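Local coordinates for protein five-membered-cyclitol-phosphate synthase (Streptomyces citricolor, PDB 6K96) that binds nicotinamide-adenine-dinucleotide together with a sodium ion in a Rossmann-type domain and belongs to the myo-inositol-1-phosphate synthase family, at residues S17-G22 with L55-A60; A10-N15 with V70-A75. All coordinates share one frame; numbering follows the deposited sequence.

Contact 1: S17-G22 with L55-A60; sequences SALFQG and LTFVAA
Phe-20 and Phe-57 meet as an offset edge-to-face pair, with ring planes 85° apart and centroids separated by 5.2 Å. The edge of Phe-20 is directed toward the face of Phe-57. Its CD1 does the touching, lying 3.5 Å from Phe-57 CE1 and 3.6 Å from Phe-57 CD1, so it is set almost evenly against one bond of that ring. Phe-57 reaches toward the helix with CG anti to its carbonyl carbon (chi1 -69°), which brings CZ, at the far end of the ring, up to the helix as well. There Leu-19 CD2 meets Phe-57 CZ at 3.8 Å. In this Rossmann-type fold, helix 14-31 covers the parallel sheet, and the contact sets it against strand 55-62, next in the sheet to strand 5-10. Leu-19 holds CG anti to its own backbone N (chi1 -172°), placing its branch point 3.9 Å from Leu-55 CD2; the two leucine side chains cross at about a right angle. Ile-304 of helix 292-313 touches both leucines, while Trp-277 of the second subunit packs on Leu-19 and donates from NE1 to Ala-18 O. Along the helix, Gln-21 NE2 donates to Ser-17 OG at 3.1 Å, almost in its own amide plane. Pro-84 O and Leu-86 N also bond this amide, fixing both of its ends.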
ATOM      1  N   SER B  17     -29.070 -11.641   0.874  1.00 33.03           N
ATOM      2  CA  SER B  17     -28.666 -11.456   2.299  1.00 33.43           C
ATOM      3  C   SER B  17     -28.443  -9.983   2.536  1.00 33.00           C
ATOM      4  O   SER B  17     -29.042  -9.451   3.460  1.00 33.73           O
ATOM      5  CB  SER B  17     -27.442 -12.227   2.654  1.00 33.77           C
ATOM      6  OG  SER B  17     -27.045 -11.927   3.971  1.00 34.79           O
ATOM      7  N   ALA B  18     -27.684  -9.365   1.633  1.00 32.86           N
ATOM      8  CA  ALA B  18     -27.322  -7.939   1.642  1.00 33.26           C
ATOM      9  C   ALA B  18     -28.565  -7.075   1.480  1.00 34.06           C
ATOM     10  O   ALA B  18     -28.707  -6.127   2.251  1.00 36.90           O
ATOM     11  CB  ALA B  18     -26.292  -7.665   0.588  1.00 32.82           C
ATOM     12  N   LEU B  19     -29.463  -7.397   0.573  1.00 34.56           N
ATOM     13  CA  LEU B  19     -30.639  -6.547   0.277  1.00 35.84           C
ATOM     14  C   LEU B  19     -31.636  -6.575   1.438  1.00 37.37           C
ATOM     15  O   LEU B  19     -32.234  -5.519   1.744  1.00 37.41           O
ATOM     16  CB  LEU B  19     -31.322  -7.042  -1.000  1.00 34.89           C
ATOM     17  CG  LEU B  19     -32.417  -6.116  -1.496  1.00 34.55           C
ATOM     18  CD1 LEU B  19     -31.821  -4.886  -2.128  1.00 34.13           C
ATOM     19  CD2 LEU B  19     -33.302  -6.832  -2.478  1.00 35.66           C
ATOM     20  N   PHE B  20     -31.871  -7.768   1.975  1.00 39.57           N
ATOM     21  CA  PHE B  20     -32.881  -8.041   3.026  1.00 41.50           C
ATOM     22  C   PHE B  20     -32.406  -7.419   4.330  1.00 41.98           C
ATOM     23  O   PHE B  20     -33.127  -6.587   4.865  1.00 45.20           O
ATOM     24  CB  PHE B  20     -33.081  -9.535   3.240  1.00 43.24           C
ATOM     25  CG  PHE B  20     -34.115  -9.861   4.278  1.00 46.39           C
ATOM     26  CD1 PHE B  20     -35.394  -9.318   4.194  1.00 48.61           C
ATOM     27  CD2 PHE B  20     -33.806 -10.700   5.335  1.00 48.18           C
ATOM     28  CE1 PHE B  20     -36.370  -9.644   5.122  1.00 49.53           C
ATOM     29  CE2 PHE B  20     -34.786 -11.041   6.254  1.00 49.90           C
ATOM     30  CZ  PHE B  20     -36.067 -10.522   6.138  1.00 50.81           C
ATOM     31  N   GLN B  21     -31.231  -7.806   4.819  1.00 40.75           N
ATOM     32  CA  GLN B  21     -30.621  -7.195   6.022  1.00 40.08           C
ATOM     33  C   GLN B  21     -30.441  -5.695   5.787  1.00 41.44           C
ATOM     34  O   GLN B  21     -30.674  -4.931   6.719  1.00 42.26           O
ATOM     35  CB  GLN B  21     -29.264  -7.803   6.323  1.00 37.95           C
ATOM     36  CG  GLN B  21     -29.358  -9.252   6.711  1.00 37.28           C
ATOM     37  CD  GLN B  21     -28.112  -9.695   7.430  1.00 36.58           C
ATOM     38  OE1 GLN B  21     -27.932  -9.355   8.602  1.00 36.08           O
ATOM     39  NE2 GLN B  21     -27.266 -10.451   6.728  1.00 35.20           N
ATOM     40  N   GLY B  22     -29.996  -5.277   4.608  1.00 41.38           N
ATOM     41  CA  GLY B  22     -29.804  -3.840   4.361  1.00 42.82           C
ATOM     42  C   GLY B  22     -31.088  -3.086   4.622  1.00 43.78           C
ATOM     43  O   GLY B  22     -31.080  -2.230   5.457  1.00 47.03           O
ATOM     44  N   LEU B  55     -39.914  -2.638   0.896  1.00 53.46           N
ATOM     45  CA  LEU B  55     -39.583  -3.974   0.334  1.00 52.25           C
ATOM     46  C   LEU B  55     -40.344  -5.047   1.119  1.00 51.45           C
ATOM     47  O   LEU B  55     -40.108  -5.203   2.347  1.00 49.60           O
ATOM     48  CB  LEU B  55     -38.073  -4.205   0.490  1.00 52.41           C
ATOM     49  CG  LEU B  55     -37.294  -4.643  -0.738  1.00 51.54           C
ATOM     50  CD1 LEU B  55     -37.702  -3.844  -1.954  1.00 53.19           C
ATOM     51  CD2 LEU B  55     -35.812  -4.460  -0.495  1.00 52.11           C
ATOM     52  N   THR B  56     -41.182  -5.810   0.431  1.00 49.89           N
ATOM     53  CA  THR B  56     -41.828  -7.010   1.014  1.00 49.83           C
ATOM     54  C   THR B  56     -41.389  -8.206   0.172  1.00 49.77           C
ATOM     55  O   THR B  56     -41.694  -8.239  -0.991  1.00 50.30           O
ATOM     56  CB  THR B  56     -43.347  -6.830   1.111  1.00 50.42           C
ATOM     57  OG1 THR B  56     -43.712  -5.526   0.665  1.00 51.28           O
ATOM     58  CG2 THR B  56     -43.871  -7.014   2.522  1.00 51.29           C
ATOM     59  N   PHE B  57     -40.596  -9.103   0.724  1.00 49.63           N
ATOM     60  CA  PHE B  57     -40.211 -10.345   0.037  1.00 48.22           C
ATOM     61  C   PHE B  57     -41.426 -11.263   0.095  1.00 50.33           C
ATOM     62  O   PHE B  57     -41.930 -11.494   1.203  1.00 51.36           O
ATOM     63  CB  PHE B  57     -38.985 -10.932   0.724  1.00 48.63           C
ATOM     64  CG  PHE B  57     -37.743 -10.105   0.520  1.00 48.02           C
ATOM     65  CD1 PHE B  57     -37.509  -8.978   1.294  1.00 47.23           C
ATOM     66  CD2 PHE B  57     -36.843 -10.417  -0.492  1.00 47.15           C
ATOM     67  CE1 PHE B  57     -36.404  -8.180   1.068  1.00 46.08           C
ATOM     68  CE2 PHE B  57     -35.705  -9.654  -0.673  1.00 46.86           C
ATOM     69  CZ  PHE B  57     -35.493  -8.534   0.104  1.00 46.29           C
ATOM     70  N   VAL B  58     -41.893 -11.776  -1.046  1.00 50.81           N
ATOM     71  CA  VAL B  58     -43.181 -12.531  -1.105  1.00 50.27           C
ATOM     72  C   VAL B  58     -42.902 -13.950  -1.608  1.00 50.71           C
ATOM     73  O   VAL B  58     -43.722 -14.876  -1.371  1.00 50.85           O
ATOM     74  CB  VAL B  58     -44.201 -11.782  -1.976  1.00 51.21           C
ATOM     75  CG1 VAL B  58     -44.617 -10.476  -1.293  1.00 51.55           C
ATOM     76  CG2 VAL B  58     -43.686 -11.511  -3.396  1.00 51.18           C
ATOM     77  N   ALA B  59     -41.734 -14.130  -2.222  1.00 49.65           N
ATOM     78  CA  ALA B  59     -41.428 -15.331  -3.026  1.00 47.97           C
ATOM     79  C   ALA B  59     -39.918 -15.484  -3.152  1.00 44.42           C
ATOM     80  O   ALA B  59     -39.221 -14.474  -3.333  1.00 42.37           O
ATOM     81  CB  ALA B  59     -42.125 -15.205  -4.365  1.00 47.76           C
ATOM     82  N   ALA B  60     -39.471 -16.726  -3.125  1.00 43.93           N
ATOM     83  CA  ALA B  60     -38.048 -17.084  -3.183  1.00 44.31           C
ATOM     84  C   ALA B  60     -37.915 -18.479  -3.783  1.00 45.39           C
ATOM     85  O   ALA B  60     -38.682 -19.388  -3.372  1.00 46.60           O
ATOM     86  CB  ALA B  60     -37.438 -17.014  -1.802  1.00 44.18           C
TER

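Contact 2: A10-N15 with V70-A75; sequences AGVGNN and VPFKDA. With NA (sodium ion), chain H; NAD (nicotinamide-adenine-dinucleotide), chain G.
Val-12 O is gripped by two side-chain donors, Lys-67 NZ and Asn-81 ND2, while Val-12 N gives its hydrogen to Asp-62 OD2. With the backbone held at both ends of the residue, the isopropyl group turns to the short helix 72-75. CG1 stands anti to the valine N (chi1 -170°) and lies 4.2 Å from the backbone C of Ala-75. The same methyl approaches Phe-72 CE1 obliquely at 4.4 Å, a loose apolar meeting that closes the contact. On the dinucleotide side, Gly-11, Val-12 and Gly-13 form the glycine-rich loop of a Rossmann fold, running from strand 5-10 into helix 14-31. Gly-13, the N-cap residue, brings its bare CA within 3.1 Å of NAD O5B, so the diphosphate lies close against the loop. The first turn of the helix then supplies two backbone donors: Asn-14 N to NAD O2A (2.9 Å, nearly straight at 164°) and Asn-15 N to NAD O1N (2.9 Å). One N-H from this turn thus goes to each phosphate, and the positive end of the helix dipole probably adds to the attraction. Asn-15 folds its amide beside its backbone N (chi1 -68°), which carries OD1 to the sodium ion at 2.4 Å. NAD O2N and O7N bind the same ion, as does Ser-293 OG, so the metal joins the nicotinamide-side phosphate and the carboxamide. Across the contact, Pro-71 occupies the N-cap position of helix 72-75; its O accepts from Asp-74 N and Ala-75 N, which arrive from opposite faces of the carbonyl plane.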
ATOM      1  N   ALA B  10     -35.169 -15.012  -7.563  1.00 39.22           N
ATOM      2  CA  ALA B  10     -34.666 -16.265  -8.135  1.00 39.02           C
ATOM      3  C   ALA B  10     -33.201 -16.299  -7.730  1.00 37.99           C
ATOM      4  O   ALA B  10     -32.426 -15.547  -8.281  1.00 37.97           O
ATOM      5  CB  ALA B  10     -34.907 -16.305  -9.635  1.00 38.72           C
ATOM      6  N   GLY B  11     -32.893 -17.095  -6.716  1.00 38.26           N
ATOM      7  CA  GLY B  11     -31.548 -17.237  -6.129  1.00 37.52           C
ATOM      8  C   GLY B  11     -31.433 -16.437  -4.833  1.00 36.79           C
ATOM      9  O   GLY B  11     -31.450 -15.200  -4.907  1.00 36.22           O
ATOM     10  N   VAL B  12     -31.293 -17.128  -3.708  1.00 36.40           N
ATOM     11  CA  VAL B  12     -31.151 -16.511  -2.366  1.00 36.10           C
ATOM     12  C   VAL B  12     -29.686 -16.552  -1.943  1.00 35.02           C
ATOM     13  O   VAL B  12     -29.343 -17.314  -1.035  1.00 35.03           O
ATOM     14  CB  VAL B  12     -32.066 -17.201  -1.355  1.00 36.60           C
ATOM     15  CG1 VAL B  12     -32.104 -16.414  -0.035  1.00 36.28           C
ATOM     16  CG2 VAL B  12     -33.432 -17.393  -1.977  1.00 36.28           C
ATOM     17  N   GLY B  13     -28.891 -15.728  -2.605  1.00 34.30           N
ATOM     18  CA  GLY B  13     -27.441 -15.642  -2.391  1.00 33.79           C
ATOM     19  C   GLY B  13     -27.016 -14.504  -1.471  1.00 33.16           C
ATOM     20  O   GLY B  13     -27.814 -13.950  -0.687  1.00 31.43           O
ATOM     21  N   ASN B  14     -25.711 -14.248  -1.512  1.00 33.32           N
ATOM     22  CA  ASN B  14     -25.079 -13.089  -0.834  1.00 32.54           C
ATOM     23  C   ASN B  14     -25.867 -11.822  -1.195  1.00 31.79           C
ATOM     24  O   ASN B  14     -26.227 -11.098  -0.266  1.00 32.25           O
ATOM     25  CB  ASN B  14     -23.589 -13.090  -1.114  1.00 32.02           C
ATOM     26  CG  ASN B  14     -22.899 -14.138  -0.290  1.00 32.21           C
ATOM     27  OD1 ASN B  14     -23.417 -14.518   0.757  1.00 33.30           O
ATOM     28  ND2 ASN B  14     -21.739 -14.584  -0.725  1.00 31.36           N
ATOM     29  N   ASN B  15     -26.242 -11.633  -2.465  1.00 30.70           N
ATOM     30  CA  ASN B  15     -26.909 -10.380  -2.921  1.00 29.73           C
ATOM     31  C   ASN B  15     -28.216 -10.140  -2.123  1.00 30.65           C
ATOM     32  O   ASN B  15     -28.572  -8.939  -1.829  1.00 32.00           O
ATOM     33  CB  ASN B  15     -27.095 -10.365  -4.429  1.00 28.72           C
ATOM     34  CG  ASN B  15     -25.819 -10.273  -5.252  1.00 27.94           C
ATOM     35  OD1 ASN B  15     -24.699 -10.296  -4.720  1.00 27.24           O
ATOM     36  ND2 ASN B  15     -25.976 -10.173  -6.576  1.00 26.88           N
ATOM     37  N   VAL B  70     -36.830 -24.035   3.664  1.00 57.98           N
ATOM     38  CA  VAL B  70     -36.457 -23.210   4.836  1.00 58.30           C
ATOM     39  C   VAL B  70     -37.202 -21.866   4.758  1.00 57.57           C
ATOM     40  O   VAL B  70     -37.398 -21.277   3.687  1.00 55.38           O
ATOM     41  CB  VAL B  70     -34.927 -23.059   4.886  1.00 57.51           C
ATOM     42  CG1 VAL B  70     -34.495 -22.220   6.070  1.00 57.82           C
ATOM     43  CG2 VAL B  70     -34.245 -24.407   4.918  1.00 56.84           C
ATOM     44  N   PRO B  71     -37.692 -21.350   5.899  1.00 56.79           N
ATOM     45  CA  PRO B  71     -38.291 -20.015   5.920  1.00 58.13           C
ATOM     46  C   PRO B  71     -37.248 -18.949   5.532  1.00 56.97           C
ATOM     47  O   PRO B  71     -36.097 -19.022   5.966  1.00 55.98           O
ATOM     48  CB  PRO B  71     -38.811 -19.831   7.358  1.00 58.48           C
ATOM     49  CG  PRO B  71     -38.756 -21.216   7.987  1.00 58.75           C
ATOM     50  CD  PRO B  71     -37.723 -22.015   7.210  1.00 58.10           C
ATOM     51  N   PHE B  72     -37.687 -17.998   4.709  1.00 56.48           N
ATOM     52  CA  PHE B  72     -36.849 -17.001   3.996  1.00 55.89           C
ATOM     53  C   PHE B  72     -35.817 -16.413   4.946  1.00 56.70           C
ATOM     54  O   PHE B  72     -34.623 -16.472   4.656  1.00 57.99           O
ATOM     55  CB  PHE B  72     -37.750 -15.894   3.440  1.00 56.55           C
ATOM     56  CG  PHE B  72     -37.028 -14.890   2.589  1.00 56.81           C
ATOM     57  CD1 PHE B  72     -36.554 -15.235   1.328  1.00 58.49           C
ATOM     58  CD2 PHE B  72     -36.793 -13.613   3.051  1.00 56.44           C
ATOM     59  CE1 PHE B  72     -35.880 -14.303   0.545  1.00 57.58           C
ATOM     60  CE2 PHE B  72     -36.126 -12.683   2.269  1.00 56.41           C
ATOM     61  CZ  PHE B  72     -35.672 -13.026   1.019  1.00 56.29           C
ATOM     62  N   LYS B  73     -36.311 -15.865   6.059  1.00 59.25           N
ATOM     63  CA  LYS B  73     -35.528 -15.279   7.172  1.00 59.32           C
ATOM     64  C   LYS B  73     -34.271 -16.106   7.441  1.00 59.27           C
ATOM     65  O   LYS B  73     -33.225 -15.496   7.679  1.00 63.15           O
ATOM     66  CB  LYS B  73     -36.389 -15.208   8.436  1.00 62.43           C
ATOM     67  CG  LYS B  73     -36.004 -14.071   9.374  1.00 63.60           C
ATOM     68  CD  LYS B  73     -35.731 -14.501  10.787  1.00 65.02           C
ATOM     69  CE  LYS B  73     -34.339 -15.053  11.018  1.00 65.28           C
ATOM     70  NZ  LYS B  73     -34.340 -15.944  12.206  1.00 65.69           N
ATOM     71  N   ASP B  74     -34.373 -17.434   7.438  1.00 59.93           N
ATOM     72  CA  ASP B  74     -33.283 -18.361   7.850  1.00 59.57           C
ATOM     73  C   ASP B  74     -32.410 -18.713   6.642  1.00 56.61           C
ATOM     74  O   ASP B  74     -31.164 -18.743   6.808  1.00 55.94           O
ATOM     75  CB  ASP B  74     -33.842 -19.629   8.505  1.00 63.25           C
ATOM     76  CG  ASP B  74     -34.459 -19.418   9.885  1.00 65.67           C
ATOM     77  OD1 ASP B  74     -33.829 -18.723  10.744  1.00 65.81           O
ATOM     78  OD2 ASP B  74     -35.560 -19.981  10.112  1.00 65.67           O
ATOM     79  N   ALA B  75     -33.059 -18.963   5.502  1.00 53.50           N
ATOM     80  CA  ALA B  75     -32.473 -19.267   4.174  1.00 51.62           C
ATOM     81  C   ALA B  75     -31.434 -18.218   3.745  1.00 49.24           C
ATOM     82  O   ALA B  75     -30.386 -18.645   3.175  1.00 50.17           O
ATOM     83  CB  ALA B  75     -33.581 -19.377   3.134  1.00 51.46           C
TER
HETATM   84 NA    NA H 401     -22.401 -11.052  -4.621  1.00 27.09          NA
HETATM   85  PA  NAD G 400     -24.608 -16.343  -4.813  1.00 29.78           P
HETATM   86  O1A NAD G 400     -23.734 -17.428  -5.312  1.00 29.76           O
HETATM   87  O2A NAD G 400     -24.361 -15.913  -3.393  1.00 30.34           O
HETATM   88  O5B NAD G 400     -26.150 -16.570  -5.056  1.00 30.93           O
HETATM   89  C5B NAD G 400     -26.466 -17.607  -6.013  1.00 33.59           C
HETATM   90  C4B NAD G 400     -27.704 -18.333  -5.557  1.00 35.21           C
HETATM   91  O4B NAD G 400     -28.412 -18.990  -6.661  1.00 36.59           O
HETATM   92  C3B NAD G 400     -27.407 -19.446  -4.547  1.00 36.05           C
HETATM   93  O3B NAD G 400     -28.376 -19.379  -3.508  1.00 36.05           O
HETATM   94  C2B NAD G 400     -27.620 -20.703  -5.386  1.00 37.11           C
HETATM   95  O2B NAD G 400     -27.771 -21.731  -4.449  1.00 37.92           O
HETATM   96  C1B NAD G 400     -28.854 -20.248  -6.172  1.00 37.63           C
HETATM   97  N9A NAD G 400     -29.261 -21.045  -7.313  1.00 39.08           N
HETATM   98  C8A NAD G 400     -28.401 -21.786  -8.085  1.00 40.23           C
HETATM   99  N7A NAD G 400     -28.987 -22.342  -9.120  1.00 41.35           N
HETATM  100  C5A NAD G 400     -30.310 -21.920  -9.049  1.00 40.54           C
HETATM  101  C6A NAD G 400     -31.420 -22.179  -9.879  1.00 41.38           C
HETATM  102  N6A NAD G 400     -31.339 -22.921 -10.978  1.00 40.98           N
HETATM  103  N1A NAD G 400     -32.600 -21.578  -9.565  1.00 42.21           N
HETATM  104  C2A NAD G 400     -32.641 -20.829  -8.446  1.00 41.28           C
HETATM  105  N3A NAD G 400     -31.665 -20.538  -7.590  1.00 40.11           N
HETATM  106  C4A NAD G 400     -30.497 -21.108  -7.945  1.00 40.05           C
HETATM  107  O3  NAD G 400     -24.379 -15.087  -5.756  1.00 28.66           O
HETATM  108  PN  NAD G 400     -24.438 -13.518  -5.404  1.00 27.10           P
HETATM  109  O1N NAD G 400     -25.743 -13.253  -4.759  1.00 27.10           O
HETATM  110  O2N NAD G 400     -23.113 -13.253  -4.758  1.00 27.21           O
HETATM  111  O5D NAD G 400     -24.465 -12.891  -6.890  1.00 27.40           O
HETATM  112  C5D NAD G 400     -25.609 -13.258  -7.767  1.00 27.59           C
HETATM  113  C4D NAD G 400     -25.290 -12.885  -9.184  1.00 27.48           C
HETATM  114  O4D NAD G 400     -25.134 -11.455  -9.337  1.00 26.98           O
HETATM  115  C3D NAD G 400     -23.988 -13.522  -9.691  1.00 27.60           C
HETATM  116  O3D NAD G 400     -24.190 -13.869 -11.044  1.00 28.24           O
HETATM  117  C2D NAD G 400     -23.014 -12.348  -9.691  1.00 27.35           C
HETATM  118  O2D NAD G 400     -21.976 -12.383 -10.653  1.00 27.16           O
HETATM  119  C1D NAD G 400     -23.939 -11.200 -10.090  1.00 27.20           C
HETATM  120  N1N NAD G 400     -23.287  -9.893  -9.771  1.00 26.92           N
HETATM  121  C2N NAD G 400     -22.741  -9.686  -8.460  1.00 26.96           C
HETATM  122  C3N NAD G 400     -21.963  -8.579  -8.167  1.00 26.33           C
HETATM  123  C7N NAD G 400     -21.457  -8.412  -6.746  1.00 26.37           C
HETATM  124  O7N NAD G 400     -21.841  -9.177  -5.870  1.00 26.14           O
HETATM  125  N7N NAD G 400     -20.589  -7.434  -6.499  1.00 26.09           N
HETATM  126  C4N NAD G 400     -21.697  -7.689  -9.207  1.00 26.22           C
HETATM  127  C5N NAD G 400     -22.372  -7.806 -10.416  1.00 26.46           C
HETATM  128  C6N NAD G 400     -23.089  -8.951 -10.708  1.00 26.73           C

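In the fold
From the N terminus, strand 5-10 leads into 10-15, the first half of contact 2, and the chain continues directly through helix 14-31, which carries the 17-22 half of contact 1. After the intervening residues, strand 55-62 returns parallel to strand 5-10 and closes contact 1, completing a beta-alpha-beta unit; helix 72-75 then closes contact 2. The loop of contact 1 is therefore nested inside that of contact 2, their centres about 8 Å apart. Phe-72 joins them: its ring stacks on Phe-57 and meets Phe-20 edge-to-face, while Ala-60 touches both Phe-72 and Val-12. Together they tie the dinucleotide-binding loop, helix 14-31, strand 55-62 and helix 72-75.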